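Local coordinates for biotin protein ligase-like protein of unknown function (Silicibacter sp., PDB 3BFM) that is of unknown function but resembles biotin protein ligases and belongs to the biotin/lipoate protein ligase family, at residues A[87-99]-A[186-199]. Numbering follows the deposited sequence.
Sequences VAVHLDWNGALRI and WRGLAHGMGEARTE
Asp92 and Arg197 meet because each turns its CG away from its own backbone N (chi1 -165° and 175°), and the arginine then bends at chi2, bringing guanidinium and carboxylate together from opposite directions. Arg197 NH2 makes a 2.9 Å salt bridge to the syn lone pair of Asp92 OD1, while NH1 adds only weak bonds. Toward its anti side, somewhat out of the carboxylate plane, OD1 accepts Asn94 N, an Asx turn that suits a short acid starting the type I turn to Gly95. A second salt bridge, Arg197 NH2 to Glu199 OE1 at 2.7 Å, completes an Asp92-Arg197-Glu199 network. An asparagine in place of Asp92 would probably leave Arg197 without one of these two countercharges. Arg98 suits His191 because its flat guanidinium can stack on the ring, planes 14° apart, with Arg98 CD 3.6 Å from the ring centroid; Arg98 NH1 bonds Gly101 O. Branched Leu91 can touch both Leu189 and Trp186, its CD1 coming obliquely to within 3.5 Å of Trp186 CD1; water links Trp186 NE1 to Asp92 O. Leu91 N to Leu189 O and His191 N to Leu91 O, both 2.8 Å, form a single beta bridge, joining edge strand 89-91 of the mixed sheet to the chain between helix 179-189 and strand 196-199.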
# COMPACT_ATOMS: atom_id res chain seq x y z
N VAL A 87 9.00 7.01 -28.91
CA VAL A 87 7.87 6.07 -28.79
C VAL A 87 6.65 6.77 -28.18
O VAL A 87 6.73 7.25 -27.07
CB VAL A 87 8.19 4.84 -27.94
CG1 VAL A 87 6.94 3.95 -27.82
CG2 VAL A 87 9.34 4.08 -28.57
N ALA A 88 5.56 6.86 -28.94
CA ALA A 88 4.35 7.53 -28.46
C ALA A 88 3.35 6.51 -27.89
O ALA A 88 3.01 5.53 -28.55
CB ALA A 88 3.69 8.31 -29.59
N VAL A 89 2.88 6.75 -26.68
CA VAL A 89 1.82 5.92 -26.12
C VAL A 89 0.51 6.74 -26.08
O VAL A 89 0.49 7.87 -25.59
CB VAL A 89 2.22 5.40 -24.74
CG1 VAL A 89 1.15 4.55 -24.18
CG2 VAL A 89 3.54 4.59 -24.86
N HIS A 90 -0.58 6.17 -26.61
CA HIS A 90 -1.90 6.75 -26.42
C HIS A 90 -2.87 5.75 -25.80
O HIS A 90 -2.73 4.53 -25.95
CB HIS A 90 -2.47 7.24 -27.76
CG HIS A 90 -1.73 8.39 -28.34
ND1 HIS A 90 -0.90 8.27 -29.44
CD2 HIS A 90 -1.66 9.69 -27.96
CE1 HIS A 90 -0.37 9.44 -29.72
NE2 HIS A 90 -0.81 10.33 -28.84
N LEU A 91 -3.86 6.29 -25.11
CA LEU A 91 -4.84 5.53 -24.36
C LEU A 91 -6.21 5.63 -24.98
O LEU A 91 -6.74 6.73 -25.15
CB LEU A 91 -4.89 6.03 -22.91
CG LEU A 91 -3.59 6.07 -22.09
CD1 LEU A 91 -3.82 6.82 -20.73
CD2 LEU A 91 -3.02 4.64 -21.90
N ASP A 92 -6.81 4.50 -25.32
CA ASP A 92 -8.20 4.52 -25.73
C ASP A 92 -9.14 4.60 -24.51
O ASP A 92 -8.88 4.07 -23.41
CB ASP A 92 -8.51 3.30 -26.59
CG ASP A 92 -9.81 3.42 -27.36
OD1 ASP A 92 -10.88 3.59 -26.73
OD2 ASP A 92 -9.75 3.30 -28.62
N TRP A 93 -10.29 5.24 -24.72
CA TRP A 93 -11.28 5.37 -23.67
C TRP A 93 -11.67 4.00 -23.10
O TRP A 93 -11.89 3.85 -21.89
CB TRP A 93 -12.51 6.08 -24.26
CG TRP A 93 -13.63 6.21 -23.33
CD1 TRP A 93 -13.81 7.14 -22.37
CD2 TRP A 93 -14.78 5.35 -23.29
NE1 TRP A 93 -14.98 6.91 -21.70
CE2 TRP A 93 -15.59 5.81 -22.24
CE3 TRP A 93 -15.16 4.23 -24.00
CZ2 TRP A 93 -16.80 5.19 -21.92
CZ3 TRP A 93 -16.33 3.61 -23.68
CH2 TRP A 93 -17.15 4.09 -22.66
N ASN A 94 -11.76 3.02 -23.99
CA ASN A 94 -12.17 1.63 -23.63
C ASN A 94 -11.09 0.77 -23.01
O ASN A 94 -11.32 -0.39 -22.69
CB ASN A 94 -12.80 0.90 -24.80
CG ASN A 94 -11.83 0.57 -25.94
OD1 ASN A 94 -10.59 0.59 -25.80
ND2 ASN A 94 -12.40 0.33 -27.11
N GLY A 95 -9.91 1.35 -22.85
CA GLY A 95 -8.80 0.62 -22.25
C GLY A 95 -7.74 0.10 -23.21
O GLY A 95 -6.66 -0.32 -22.76
N ALA A 96 -8.02 0.10 -24.51
CA ALA A 96 -7.02 -0.31 -25.48
C ALA A 96 -5.79 0.58 -25.44
O ALA A 96 -5.86 1.79 -25.11
CB ALA A 96 -7.61 -0.36 -26.89
N LEU A 97 -4.63 -0.02 -25.71
CA LEU A 97 -3.41 0.75 -25.71
C LEU A 97 -2.94 0.94 -27.14
O LEU A 97 -3.15 0.06 -27.95
CB LEU A 97 -2.30 0.04 -24.87
CG LEU A 97 -2.56 -0.09 -23.38
CD1 LEU A 97 -1.54 -1.04 -22.62
CD2 LEU A 97 -2.55 1.30 -22.73
N ARG A 98 -2.30 2.07 -27.43
CA ARG A 98 -1.70 2.27 -28.73
C ARG A 98 -0.27 2.70 -28.58
O ARG A 98 0.04 3.56 -27.77
CB ARG A 98 -2.44 3.32 -29.55
CG ARG A 98 -3.89 2.93 -29.88
CD ARG A 98 -4.35 3.50 -31.21
NE ARG A 98 -5.58 2.80 -31.59
CZ ARG A 98 -5.77 2.07 -32.68
NH1 ARG A 98 -4.86 1.98 -33.66
NH2 ARG A 98 -6.95 1.48 -32.85
N ILE A 99 0.60 2.07 -29.37
CA ILE A 99 2.01 2.43 -29.38
C ILE A 99 2.35 2.81 -30.80
O ILE A 99 2.07 2.05 -31.73
CB ILE A 99 2.89 1.27 -28.82
CG1 ILE A 99 2.51 1.05 -27.34
CG2 ILE A 99 4.34 1.60 -28.94
CD1 ILE A 99 3.29 -0.07 -26.60
N TRP A 186 -4.81 12.52 -18.52
CA TRP A 186 -5.46 11.52 -19.37
C TRP A 186 -5.89 12.12 -20.72
O TRP A 186 -5.64 11.53 -21.79
CB TRP A 186 -6.65 10.84 -18.67
CG TRP A 186 -7.15 9.72 -19.45
CD1 TRP A 186 -6.70 8.42 -19.43
CD2 TRP A 186 -8.17 9.76 -20.46
NE1 TRP A 186 -7.35 7.67 -20.37
CE2 TRP A 186 -8.28 8.47 -20.99
CE3 TRP A 186 -9.02 10.76 -20.92
CZ2 TRP A 186 -9.19 8.15 -21.97
CZ3 TRP A 186 -9.94 10.44 -21.92
CH2 TRP A 186 -10.02 9.14 -22.43
N ARG A 187 -6.46 13.32 -20.68
CA ARG A 187 -6.87 13.97 -21.93
C ARG A 187 -5.71 14.15 -22.91
O ARG A 187 -5.90 13.95 -24.11
CB ARG A 187 -7.55 15.33 -21.64
CG ARG A 187 -7.74 16.21 -22.86
CD ARG A 187 -8.45 17.51 -22.51
NE ARG A 187 -9.02 18.10 -23.73
CZ ARG A 187 -10.24 17.86 -24.20
NH1 ARG A 187 -11.08 17.04 -23.58
NH2 ARG A 187 -10.64 18.46 -25.32
N GLY A 188 -4.52 14.46 -22.42
CA GLY A 188 -3.35 14.60 -23.27
C GLY A 188 -2.91 13.33 -23.97
O GLY A 188 -2.25 13.39 -25.01
N LEU A 189 -3.26 12.18 -23.39
CA LEU A 189 -2.92 10.87 -23.92
C LEU A 189 -4.05 10.19 -24.66
O LEU A 189 -3.84 9.13 -25.29
CB LEU A 189 -2.48 9.97 -22.77
CG LEU A 189 -1.30 10.50 -21.98
CD1 LEU A 189 -1.05 9.61 -20.77
CD2 LEU A 189 -0.05 10.60 -22.87
N ALA A 190 -5.24 10.77 -24.62
CA ALA A 190 -6.41 10.07 -25.13
C ALA A 190 -6.28 9.87 -26.64
O ALA A 190 -5.92 10.80 -27.36
CB ALA A 190 -7.69 10.82 -24.81
N HIS A 191 -6.59 8.67 -27.11
CA HIS A 191 -6.62 8.37 -28.51
C HIS A 191 -7.92 8.83 -29.13
O HIS A 191 -8.98 8.40 -28.70
CB HIS A 191 -6.54 6.89 -28.72
CG HIS A 191 -6.67 6.48 -30.14
ND1 HIS A 191 -5.69 6.72 -31.07
CD2 HIS A 191 -7.67 5.83 -30.78
CE1 HIS A 191 -6.08 6.23 -32.24
NE2 HIS A 191 -7.28 5.69 -32.09
N GLY A 192 -7.83 9.63 -30.19
CA GLY A 192 -8.97 9.89 -31.06
C GLY A 192 -9.92 10.95 -30.57
O GLY A 192 -11.07 11.03 -31.03
N MSE A 193 -9.49 11.77 -29.63
CA MSE A 193 -10.40 12.78 -29.16
C MSE A 193 -10.53 13.87 -30.20
O MSE A 193 -9.57 14.27 -30.85
CB MSE A 193 -10.01 13.35 -27.82
CG MSE A 193 -11.30 13.66 -27.06
SE MSE A 193 -10.86 14.49 -25.55
CE MSE A 193 -10.85 13.04 -24.43
N GLY A 194 -11.76 14.28 -30.42
CA GLY A 194 -12.07 15.22 -31.46
C GLY A 194 -12.32 14.55 -32.78
O GLY A 194 -12.64 15.24 -33.75
N GLU A 195 -12.20 13.21 -32.85
CA GLU A 195 -12.37 12.48 -34.10
C GLU A 195 -13.61 11.57 -34.11
O GLU A 195 -14.25 11.35 -33.09
CB GLU A 195 -11.11 11.64 -34.36
CG GLU A 195 -9.76 12.40 -34.23
CD GLU A 195 -9.53 13.46 -35.32
OE1 GLU A 195 -10.32 13.56 -36.28
OE2 GLU A 195 -8.53 14.21 -35.20
N ALA A 196 -13.93 11.03 -35.28
CA ALA A 196 -15.06 10.13 -35.43
C ALA A 196 -14.87 8.88 -34.58
O ALA A 196 -13.75 8.42 -34.40
CB ALA A 196 -15.22 9.73 -36.90
N ARG A 197 -15.96 8.32 -34.10
CA ARG A 197 -15.91 7.18 -33.19
C ARG A 197 -17.23 6.44 -33.23
O ARG A 197 -18.27 7.07 -33.35
CB ARG A 197 -15.69 7.73 -31.78
CG ARG A 197 -15.71 6.71 -30.68
CD ARG A 197 -14.38 6.07 -30.59
NE ARG A 197 -14.39 4.94 -29.66
CZ ARG A 197 -13.35 4.59 -28.91
NH1 ARG A 197 -12.22 5.29 -28.96
NH2 ARG A 197 -13.46 3.55 -28.10
N THR A 198 -17.16 5.11 -33.14
CA THR A 198 -18.34 4.28 -32.91
C THR A 198 -18.16 3.60 -31.55
O THR A 198 -17.09 3.12 -31.24
CB THR A 198 -18.51 3.22 -34.03
OG1 THR A 198 -18.59 3.89 -35.31
CG2 THR A 198 -19.79 2.39 -33.81
N GLU A 199 -19.20 3.61 -30.73
CA GLU A 199 -19.10 3.05 -29.39
C GLU A 199 -20.49 2.66 -28.93
O GLU A 199 -21.45 3.40 -29.18
CB GLU A 199 -18.51 4.10 -28.44
CG GLU A 199 -18.20 3.59 -27.05
CD GLU A 199 -17.09 2.55 -27.03
OE1 GLU A 199 -16.02 2.81 -27.63
OE2 GLU A 199 -17.28 1.48 -26.42
O HOH W 1 -8.34 4.97 -20.80
O HOH W 2 -10.43 6.67 -27.27